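Arginine kinase (Anthopleura japonica, PDB 4RF6) catalyses the reversible transfer of a phosphoryl group from ATP to L-arginine, giving N-omega-phospho-L-arginine and ADP, as a monomer built of two tandem phosphagen kinase units. Local coordinates at residues 610-613 with 614-618; 200-204 with 205-209; 392-395 with 396-400. All coordinates share one frame; numbering follows the deposited sequence.

Contact 1: 610-613 with 614-618; sequences NEID and KQLGF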
ATOM      1  N   ASN A 610      24.847   0.492 -17.281  1.00 18.75           N
ATOM      2  CA  ASN A 610      26.113   0.006 -16.738  1.00 18.84           C
ATOM      3  C   ASN A 610      26.437   0.586 -15.358  1.00 16.59           C
ATOM      4  O   ASN A 610      27.007  -0.096 -14.501  1.00 17.71           O
ATOM      5  CB  ASN A 610      27.251   0.264 -17.728  1.00 20.25           C
ATOM      6  CG  ASN A 610      27.191  -0.660 -18.932  1.00 22.24           C
ATOM      7  OD1 ASN A 610      26.706  -1.789 -18.829  1.00 21.56           O
ATOM      8  ND2 ASN A 610      27.671  -0.186 -20.082  1.00 19.39           N
ATOM      9  N   GLU A 611      26.073   1.843 -15.144  1.00 18.57           N
ATOM     10  CA  GLU A 611      26.285   2.480 -13.849  1.00 21.54           C
ATOM     11  C   GLU A 611      25.427   1.807 -12.777  1.00 23.28           C
ATOM     12  O   GLU A 611      25.897   1.531 -11.674  1.00 25.26           O
ATOM     13  CB  GLU A 611      25.965   3.975 -13.928  1.00 24.59           C
ATOM     14  CG  GLU A 611      26.185   4.720 -12.621  1.00 33.24           C
ATOM     15  CD  GLU A 611      27.603   4.568 -12.098  1.00 40.46           C
ATOM     16  OE1 GLU A 611      28.547   4.583 -12.919  1.00 42.51           O
ATOM     17  OE2 GLU A 611      27.772   4.428 -10.866  1.00 41.96           O
ATOM     18  N   ILE A 612      24.166   1.538 -13.116  1.00 20.63           N
ATOM     19  CA  ILE A 612      23.249   0.854 -12.207  1.00 20.63           C
ATOM     20  C   ILE A 612      23.752  -0.550 -11.918  1.00 22.16           C
ATOM     21  O   ILE A 612      23.710  -1.010 -10.773  1.00 22.62           O
ATOM     22  CB  ILE A 612      21.811   0.796 -12.779  1.00 17.75           C
ATOM     23  CG1 ILE A 612      21.250   2.207 -12.964  1.00 19.20           C
ATOM     24  CG2 ILE A 612      20.890  -0.004 -11.860  1.00 17.11           C
ATOM     25  CD1 ILE A 612      19.933   2.268 -13.726  1.00 21.98           C
ATOM     26  N   ASP A 613      24.229  -1.223 -12.964  1.00 23.02           N
ATOM     27  CA  ASP A 613      24.761  -2.577 -12.852  1.00 22.10           C
ATOM     28  C   ASP A 613      25.926  -2.598 -11.868  1.00 19.34           C
ATOM     29  O   ASP A 613      25.957  -3.402 -10.937  1.00 19.71           O
ATOM     30  CB  ASP A 613      25.235  -3.060 -14.228  1.00 23.22           C
ATOM     31  CG  ASP A 613      25.397  -4.571 -14.306  1.00 24.61           C
ATOM     32  OD1 ASP A 613      25.121  -5.271 -13.308  1.00 27.63           O
ATOM     33  OD2 ASP A 613      25.779  -5.057 -15.388  1.00 25.04           O
ATOM     34  N   LYS A 614      26.882  -1.703 -12.086  1.00 20.91           N
ATOM     35  CA  LYS A 614      28.054  -1.586 -11.226  1.00 26.52           C
ATOM     36  C   LYS A 614      27.670  -1.348  -9.756  1.00 27.54           C
ATOM     37  O   LYS A 614      28.270  -1.927  -8.847  1.00 28.84           O
ATOM     38  CB  LYS A 614      28.949  -0.463 -11.754  1.00 34.76           C
ATOM     39  CG  LYS A 614      29.953   0.099 -10.766  1.00 40.43           C
ATOM     40  CD  LYS A 614      30.411   1.477 -11.225  1.00 45.03           C
ATOM     41  CE  LYS A 614      31.359   2.128 -10.231  1.00 47.12           C
ATOM     42  NZ  LYS A 614      32.756   1.638 -10.369  1.00 48.67           N
ATOM     43  N   GLN A 615      26.653  -0.522  -9.521  1.00 23.36           N
ATOM     44  CA  GLN A 615      26.244  -0.220  -8.150  1.00 27.30           C
ATOM     45  C   GLN A 615      25.374  -1.300  -7.496  1.00 24.09           C
ATOM     46  O   GLN A 615      25.514  -1.573  -6.300  1.00 24.91           O
ATOM     47  CB  GLN A 615      25.538   1.137  -8.078  1.00 30.33           C
ATOM     48  CG  GLN A 615      26.447   2.333  -8.337  1.00 33.97           C
ATOM     49  CD  GLN A 615      25.891   3.622  -7.762  1.00 40.73           C
ATOM     50  OE1 GLN A 615      25.462   3.663  -6.609  1.00 44.00           O
ATOM     51  NE2 GLN A 615      25.891   4.682  -8.566  1.00 43.33           N
ATOM     52  N   LEU A 616      24.491  -1.917  -8.278  1.00 18.04           N
ATOM     53  CA  LEU A 616      23.474  -2.807  -7.712  1.00 19.68           C
ATOM     54  C   LEU A 616      23.579  -4.265  -8.140  1.00 20.63           C
ATOM     55  O   LEU A 616      23.252  -5.168  -7.363  1.00 19.35           O
ATOM     56  CB  LEU A 616      22.072  -2.293  -8.060  1.00 19.71           C
ATOM     57  CG  LEU A 616      21.741  -0.874  -7.602  1.00 22.43           C
ATOM     58  CD1 LEU A 616      20.326  -0.486  -8.007  1.00 23.29           C
ATOM     59  CD2 LEU A 616      21.916  -0.745  -6.101  1.00 22.67           C
ATOM     60  N   GLY A 617      24.000  -4.496  -9.380  1.00 19.45           N
ATOM     61  CA  GLY A 617      23.973  -5.836  -9.948  1.00 21.40           C
ATOM     62  C   GLY A 617      22.586  -6.218 -10.449  1.00 19.48           C
ATOM     63  O   GLY A 617      21.572  -5.769  -9.896  1.00 15.67           O
ATOM     64  N   PHE A 618      22.540  -7.045 -11.492  1.00 18.14           N
ATOM     65  CA  PHE A 618      21.280  -7.525 -12.063  1.00 18.68           C
ATOM     66  C   PHE A 618      21.158  -9.035 -11.912  1.00 19.83           C
ATOM     67  O   PHE A 618      22.168  -9.731 -11.790  1.00 17.57           O
ATOM     68  CB  PHE A 618      21.203  -7.174 -13.553  1.00 16.79           C
ATOM     69  CG  PHE A 618      21.256  -5.705 -13.834  1.00 15.88           C
ATOM     70  CD1 PHE A 618      20.592  -4.801 -13.013  1.00 19.09           C
ATOM     71  CD2 PHE A 618      21.978  -5.223 -14.918  1.00 16.67           C
ATOM     72  CE1 PHE A 618      20.646  -3.434 -13.276  1.00 22.33           C
ATOM     73  CE2 PHE A 618      22.032  -3.866 -15.187  1.00 19.34           C
ATOM     74  CZ  PHE A 618      21.371  -2.967 -14.366  1.00 19.67           C
TER
HETATM   75  O   HOH W   1      24.917  -8.017 -13.005  1.00 18.03           O
HETATM   76  O   HOH W   2      27.621  -4.724  -9.633  1.00 45.67           O

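Contact 2: 200-204 with 205-209; sequences RFLEA and AGINK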
ATOM      1  N   ARG A 200     -21.298  17.109  13.934  1.00 31.79           N
ATOM      2  CA  ARG A 200     -22.396  17.512  14.811  1.00 30.66           C
ATOM      3  C   ARG A 200     -22.307  16.888  16.201  1.00 27.70           C
ATOM      4  O   ARG A 200     -22.772  17.475  17.176  1.00 27.36           O
ATOM      5  CB  ARG A 200     -23.749  17.174  14.173  1.00 33.68           C
ATOM      6  CG  ARG A 200     -23.914  15.709  13.766  1.00 35.25           C
ATOM      7  CD  ARG A 200     -25.242  15.486  13.044  1.00 35.15           C
ATOM      8  NE  ARG A 200     -25.370  14.138  12.492  1.00 34.81           N
ATOM      9  CZ  ARG A 200     -26.008  13.137  13.093  1.00 38.66           C
ATOM     10  NH1 ARG A 200     -26.577  13.319  14.276  1.00 38.65           N
ATOM     11  NH2 ARG A 200     -26.076  11.948  12.510  1.00 40.63           N
ATOM     12  N   PHE A 201     -21.706  15.705  16.288  1.00 30.27           N
ATOM     13  CA  PHE A 201     -21.563  15.017  17.566  1.00 29.82           C
ATOM     14  C   PHE A 201     -20.542  15.718  18.467  1.00 28.21           C
ATOM     15  O   PHE A 201     -20.804  15.944  19.650  1.00 29.59           O
ATOM     16  CB  PHE A 201     -21.172  13.550  17.351  1.00 31.57           C
ATOM     17  CG  PHE A 201     -22.227  12.730  16.653  1.00 35.93           C
ATOM     18  CD1 PHE A 201     -23.227  12.098  17.384  1.00 37.75           C
ATOM     19  CD2 PHE A 201     -22.212  12.579  15.270  1.00 36.72           C
ATOM     20  CE1 PHE A 201     -24.201  11.336  16.751  1.00 38.68           C
ATOM     21  CE2 PHE A 201     -23.184  11.821  14.630  1.00 37.37           C
ATOM     22  CZ  PHE A 201     -24.180  11.201  15.371  1.00 38.65           C
ATOM     23  N   LEU A 202     -19.385  16.063  17.904  1.00 23.20           N
ATOM     24  CA  LEU A 202     -18.339  16.767  18.650  1.00 24.68           C
ATOM     25  C   LEU A 202     -18.751  18.209  18.941  1.00 24.32           C
ATOM     26  O   LEU A 202     -18.472  18.752  20.021  1.00 20.31           O
ATOM     27  CB  LEU A 202     -17.022  16.748  17.873  1.00 23.82           C
ATOM     28  CG  LEU A 202     -16.490  15.364  17.512  1.00 26.85           C
ATOM     29  CD1 LEU A 202     -15.080  15.461  16.953  1.00 24.04           C
ATOM     30  CD2 LEU A 202     -16.529  14.446  18.717  1.00 27.80           C
ATOM     31  N   GLU A 203     -19.417  18.823  17.967  1.00 22.82           N
ATOM     32  CA  GLU A 203     -19.965  20.167  18.136  1.00 23.30           C
ATOM     33  C   GLU A 203     -20.846  20.246  19.386  1.00 24.15           C
ATOM     34  O   GLU A 203     -20.622  21.074  20.268  1.00 25.22           O
ATOM     35  CB  GLU A 203     -20.767  20.563  16.890  1.00 25.71           C
ATOM     36  CG  GLU A 203     -21.468  21.910  16.992  1.00 28.60           C
ATOM     37  CD  GLU A 203     -20.503  23.081  17.035  1.00 31.37           C
ATOM     38  OE1 GLU A 203     -19.342  22.926  16.597  1.00 30.11           O
ATOM     39  OE2 GLU A 203     -20.914  24.159  17.512  1.00 36.05           O
ATOM     40  N   ALA A 204     -21.835  19.361  19.469  1.00 23.20           N
ATOM     41  CA  ALA A 204     -22.780  19.375  20.586  1.00 21.56           C
ATOM     42  C   ALA A 204     -22.129  18.976  21.914  1.00 23.34           C
ATOM     43  O   ALA A 204     -22.656  19.275  22.990  1.00 23.78           O
ATOM     44  CB  ALA A 204     -23.974  18.481  20.283  1.00 17.48           C
ATOM     45  N   ALA A 205     -20.994  18.289  21.832  1.00 22.65           N
ATOM     46  CA  ALA A 205     -20.265  17.844  23.016  1.00 24.61           C
ATOM     47  C   ALA A 205     -19.446  18.976  23.636  1.00 23.71           C
ATOM     48  O   ALA A 205     -18.960  18.854  24.767  1.00 22.24           O
ATOM     49  CB  ALA A 205     -19.361  16.680  22.661  1.00 24.86           C
ATOM     50  N   GLY A 206     -19.285  20.064  22.883  1.00 23.91           N
ATOM     51  CA  GLY A 206     -18.498  21.204  23.326  1.00 20.92           C
ATOM     52  C   GLY A 206     -17.039  21.074  22.926  1.00 22.00           C
ATOM     53  O   GLY A 206     -16.194  21.874  23.335  1.00 23.70           O
ATOM     54  N   ILE A 207     -16.748  20.064  22.111  1.00 20.99           N
ATOM     55  CA  ILE A 207     -15.371  19.720  21.750  1.00 22.06           C
ATOM     56  C   ILE A 207     -14.767  20.693  20.726  1.00 22.93           C
ATOM     57  O   ILE A 207     -13.549  20.909  20.696  1.00 19.79           O
ATOM     58  CB  ILE A 207     -15.289  18.236  21.297  1.00 17.97           C
ATOM     59  CG1 ILE A 207     -15.446  17.321  22.516  1.00 14.78           C
ATOM     60  CG2 ILE A 207     -13.978  17.917  20.572  1.00 15.94           C
ATOM     61  CD1 ILE A 207     -15.596  15.837  22.179  1.00 16.04           C
ATOM     62  N   ASN A 208     -15.627  21.312  19.920  1.00 20.98           N
ATOM     63  CA  ASN A 208     -15.185  22.238  18.882  1.00 22.71           C
ATOM     64  C   ASN A 208     -14.769  23.627  19.361  1.00 24.50           C
ATOM     65  O   ASN A 208     -14.362  24.449  18.543  1.00 22.16           O
ATOM     66  CB  ASN A 208     -16.266  22.391  17.806  1.00 22.46           C
ATOM     67  CG  ASN A 208     -16.178  21.324  16.732  1.00 24.01           C
ATOM     68  OD1 ASN A 208     -15.135  20.699  16.551  1.00 25.86           O
ATOM     69  ND2 ASN A 208     -17.278  21.111  16.014  1.00 24.29           N
ATOM     70  N   LYS A 209     -14.882  23.896  20.662  1.00 22.51           N
ATOM     71  CA  LYS A 209     -14.581  25.230  21.192  1.00 22.52           C
ATOM     72  C   LYS A 209     -13.202  25.740  20.759  1.00 24.57           C
ATOM     73  O   LYS A 209     -12.225  24.982  20.717  1.00 23.50           O
ATOM     74  CB  LYS A 209     -14.715  25.276  22.722  1.00 23.50           C
ATOM     75  CG  LYS A 209     -16.153  25.155  23.234  1.00 23.16           C
ATOM     76  CD  LYS A 209     -16.289  25.604  24.694  1.00 23.96           C
ATOM     77  CE  LYS A 209     -15.558  24.675  25.662  1.00 24.64           C
ATOM     78  NZ  LYS A 209     -16.088  23.272  25.664  1.00 22.47           N
TER
HETATM   79  O   HOH W   3     -18.119  22.622  20.432  1.00 20.34           O

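Contact 3: 392-395 with 396-400; sequences PELF and DSLKD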
ATOM      1  N   PRO A 392      -0.027 -33.745 -16.234  1.00 42.64           N
ATOM      2  CA  PRO A 392      -0.300 -34.117 -14.842  1.00 42.23           C
ATOM      3  C   PRO A 392       0.879 -34.809 -14.145  1.00 39.24           C
ATOM      4  O   PRO A 392       1.059 -34.613 -12.941  1.00 40.93           O
ATOM      5  CB  PRO A 392      -1.490 -35.071 -14.968  1.00 46.34           C
ATOM      6  CG  PRO A 392      -2.203 -34.603 -16.196  1.00 44.97           C
ATOM      7  CD  PRO A 392      -1.101 -34.187 -17.143  1.00 44.60           C
ATOM      8  N   GLU A 393       1.655 -35.603 -14.878  1.00 38.01           N
ATOM      9  CA  GLU A 393       2.840 -36.241 -14.307  1.00 41.82           C
ATOM     10  C   GLU A 393       3.863 -35.190 -13.903  1.00 39.34           C
ATOM     11  O   GLU A 393       4.443 -35.248 -12.815  1.00 40.80           O
ATOM     12  CB  GLU A 393       3.487 -37.208 -15.302  1.00 48.39           C
ATOM     13  CG  GLU A 393       2.534 -38.202 -15.941  1.00 54.20           C
ATOM     14  CD  GLU A 393       1.769 -37.609 -17.109  1.00 58.18           C
ATOM     15  OE1 GLU A 393       0.579 -37.942 -17.271  1.00 61.36           O
ATOM     16  OE2 GLU A 393       2.360 -36.812 -17.866  1.00 58.49           O
ATOM     17  N   LEU A 394       4.085 -34.230 -14.798  1.00 35.50           N
ATOM     18  CA  LEU A 394       4.988 -33.119 -14.532  1.00 34.37           C
ATOM     19  C   LEU A 394       4.473 -32.331 -13.329  1.00 30.83           C
ATOM     20  O   LEU A 394       5.242 -31.965 -12.437  1.00 33.42           O
ATOM     21  CB  LEU A 394       5.094 -32.220 -15.770  1.00 37.82           C
ATOM     22  CG  LEU A 394       6.189 -31.159 -15.874  1.00 42.30           C
ATOM     23  CD1 LEU A 394       6.526 -30.910 -17.331  1.00 42.22           C
ATOM     24  CD2 LEU A 394       5.761 -29.859 -15.237  1.00 46.97           C
ATOM     25  N   PHE A 395       3.165 -32.077 -13.313  1.00 25.50           N
ATOM     26  CA  PHE A 395       2.525 -31.393 -12.199  1.00 30.10           C
ATOM     27  C   PHE A 395       2.779 -32.135 -10.889  1.00 33.82           C
ATOM     28  O   PHE A 395       3.145 -31.527  -9.880  1.00 33.06           O
ATOM     29  CB  PHE A 395       1.020 -31.266 -12.441  1.00 33.25           C
ATOM     30  CG  PHE A 395       0.278 -30.601 -11.308  1.00 34.64           C
ATOM     31  CD1 PHE A 395       0.383 -29.229 -11.100  1.00 33.32           C
ATOM     32  CD2 PHE A 395      -0.530 -31.344 -10.458  1.00 32.96           C
ATOM     33  CE1 PHE A 395      -0.299 -28.614 -10.061  1.00 34.58           C
ATOM     34  CE2 PHE A 395      -1.215 -30.736  -9.419  1.00 34.18           C
ATOM     35  CZ  PHE A 395      -1.102 -29.369  -9.219  1.00 34.34           C
ATOM     36  N   ASP A 396       2.592 -33.452 -10.913  1.00 35.54           N
ATOM     37  CA  ASP A 396       2.783 -34.266  -9.720  1.00 39.14           C
ATOM     38  C   ASP A 396       4.233 -34.263  -9.226  1.00 40.05           C
ATOM     39  O   ASP A 396       4.481 -34.220  -8.017  1.00 41.27           O
ATOM     40  CB  ASP A 396       2.299 -35.700  -9.953  1.00 46.45           C
ATOM     41  CG  ASP A 396       0.789 -35.821  -9.913  1.00 53.80           C
ATOM     42  OD1 ASP A 396       0.256 -36.781 -10.516  1.00 56.75           O
ATOM     43  OD2 ASP A 396       0.138 -34.959  -9.284  1.00 56.50           O
ATOM     44  N   SER A 397       5.184 -34.295 -10.155  1.00 37.51           N
ATOM     45  CA  SER A 397       6.599 -34.328  -9.790  1.00 39.08           C
ATOM     46  C   SER A 397       7.093 -33.006  -9.195  1.00 38.10           C
ATOM     47  O   SER A 397       8.120 -32.977  -8.511  1.00 41.88           O
ATOM     48  CB  SER A 397       7.468 -34.744 -10.988  1.00 43.31           C
ATOM     49  OG  SER A 397       7.235 -33.916 -12.119  1.00 47.90           O
ATOM     50  N   LEU A 398       6.357 -31.922  -9.436  1.00 34.43           N
ATOM     51  CA  LEU A 398       6.807 -30.587  -9.024  1.00 31.11           C
ATOM     52  C   LEU A 398       5.924 -29.879  -7.984  1.00 33.22           C
ATOM     53  O   LEU A 398       6.394 -28.975  -7.292  1.00 31.75           O
ATOM     54  CB  LEU A 398       6.968 -29.680 -10.253  1.00 33.72           C
ATOM     55  CG  LEU A 398       7.993 -30.118 -11.307  1.00 33.18           C
ATOM     56  CD1 LEU A 398       7.972 -29.189 -12.509  1.00 32.69           C
ATOM     57  CD2 LEU A 398       9.393 -30.172 -10.707  1.00 33.36           C
ATOM     58  N   LYS A 399       4.662 -30.287  -7.870  1.00 34.22           N
ATOM     59  CA  LYS A 399       3.669 -29.528  -7.097  1.00 35.23           C
ATOM     60  C   LYS A 399       4.013 -29.288  -5.620  1.00 37.67           C
ATOM     61  O   LYS A 399       3.443 -28.398  -4.982  1.00 37.19           O
ATOM     62  CB  LYS A 399       2.278 -30.164  -7.225  1.00 37.30           C
ATOM     63  CG  LYS A 399       2.158 -31.557  -6.617  1.00 41.15           C
ATOM     64  CD  LYS A 399       0.913 -32.278  -7.116  1.00 43.26           C
ATOM     65  CE  LYS A 399       0.560 -33.467  -6.232  1.00 47.18           C
ATOM     66  NZ  LYS A 399       0.004 -33.025  -4.916  1.00 50.59           N
ATOM     67  N   ASP A 400       4.946 -30.064  -5.081  1.00 40.03           N
ATOM     68  CA  ASP A 400       5.260 -29.988  -3.657  1.00 40.72           C
ATOM     69  C   ASP A 400       6.594 -29.297  -3.384  1.00 38.26           C
ATOM     70  O   ASP A 400       6.901 -28.933  -2.243  1.00 39.64           O
ATOM     71  CB  ASP A 400       5.252 -31.390  -3.051  1.00 45.85           C
ATOM     72  CG  ASP A 400       3.879 -32.034  -3.088  1.00 49.23           C
ATOM     73  OD1 ASP A 400       2.886 -31.329  -2.818  1.00 49.02           O
ATOM     74  OD2 ASP A 400       3.800 -33.245  -3.393  1.00 50.78           O
TER

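Contact 1: 610-613 with 614-618
Asp613 lies under one face of the Phe618 ring at the point where the helix 598-616 gives way to loop. The CA of Asp613 is 4.1 Å from the centroid of the Phe618 ring and 26° off its normal, a CH-pi contact displaced toward the rim. CB of Asp613 comes within 3.4 Å of CE2 of Phe618, and the carboxylate follows the same face, its plane only 17° from that of the ring. This placement depends on Asp613 CG standing anti to the backbone N (chi1 -162°), which lays the carboxylate beside the ring, OD1 over the same face as CA. Ile612 meets the ring differently: its CG2 approaches the edge, near the ring plane, 3.7 Å from CE1 of Phe618. The same methyl also touches CD1 of Leu616.

On another side of the helix, Glu611 and Gln615, one turn apart, are joined by a hydrogen bond from Gln615 NE2 to Glu611 OE2 of 3.0 Å. It uses the anti lone pair of the carboxylate oxygen, with the carboxylate and amide planes steeply inclined to each other. A bend at chi2 of Glu611 turns its end toward Gln615.

At the turn itself, Gly617 N donates to Asp613 O at 2.7 Å. One water bridges side chain and backbone, donating to Asp613 OD1 and accepting from Phe618 N. Further out, Ile612, Gln615 and Leu616 pack on Val514 of the helix 501-516, and Asn610 ND2 bonds to Met462 O. Gly617, the first residue with non-helical angles, has a positive phi. Such a positive-phi glycine is a classic C-terminal helix stop, here ending a long helix of the second catalytic domain just before the strand 620-621.

Contact 2: 200-204 with 205-209
Leu202 and Ala205 sit in a Schellman motif that ends the helix 200-205, and with Asn208 they account for much of the local packing. Leu202 O accepts from Ile207 N at 3.0 Å, and Glu203 O from Gly206 N; these two bonds back into the last turn, with a phi of 90° at Gly206, define the motif. In the second, Gly206 N stands above the carbonyl plane of Glu203, 59° out of it and not on a lone pair. Ala205 N makes weak bonds to both Phe201 O and Leu202 O, and its CB lies 3.4 Å from Phe201 O.

The apolar closure expected of a Schellman motif comes from Leu202 and Ile207, whose side chains meet at an oblique angle, CD2 of Leu202 3.8 Å from CD1 of Ile207. Both residues are buried, and Ile207 continues onto Pro145. Ala204 packs on Ser63 and Val66 of the helix 57-66. Nearby are residues assigned to the substrate site by similarity: Ala205 touches Tyr75, and Leu202 comes within about 4 Å of Glu232, side chain to side chain, which places this helix end next to the substrate site inferred by similarity.

Asn208, within the type I turn from Gly206 to Lys209, is held at both ends of its amide: OD1 accepts from Gly198 N, while ND2 donates to Glu203. Glu203 reaches it by a bend at chi2. The resulting bond, Asn208 ND2 to Glu203 OE1 at 2.8 Å, is nearly straight at 167°, lies in the amide plane and uses the anti lone pair of the carboxylate oxygen.

Contact 3: 392-395 with 396-400
Pro392 begins the run of contacts through its carbonyl oxygen, which accepts from Asp396 N at 2.8 Å. Glu393 O takes the next amide, Ser397 N, at 2.9 Å. The hydroxyl of Ser397, with chi1 at 55°, also swings back along the helix, placing OG 2.8 Å from Leu394 O and 3.2 Å from Glu393 O; which carbonyl receives its proton is not settled. Leu394 contributes an apolar contact as well, CD2 lying 3.6 Å from CD1 of Leu398, while its carbonyl also takes a weak bond from Leu398 N.

Phe395 makes the main side-chain contact. CB of Lys399 stands over the centre of the Phe395 ring, 4.1 Å from the centroid and 12° off the normal, a CH-pi contact, and CD of Lys399 reaches CE2 of the ring at 3.5 Å. The carbonyl of Phe395 is gripped twice, by Lys399 N nearly along the C=O axis and by Leu398 N from above the carbonyl plane.

Phe395 is buried against Leu409 and Tyr410 of the helix 409-418 and against Pro374, and Leu398 adds to Leu409, so the short helix 392-398 packs on the helix 409-418 within the second N-terminal domain.

From the N terminus the order is contact 2, contact 3, contact 1. Each joins adjacent segments within a single continuous run, so none closes a long loop; they stand in series, neither nesting nor crossing. Contact 2 ends a short helix of the first catalytic domain ahead of the strand 216-220. Contact 3 belongs to the small helical domain of the second repeat, and contact 1 to the catalytic domain of that repeat. Contacts 1 and 3 have centres about 37 Å apart, whereas the centre of contact 2 is about 58 Å from that of contact 1 and about 64 Å from that of contact 3, on the opposite side of the chain's centre from both.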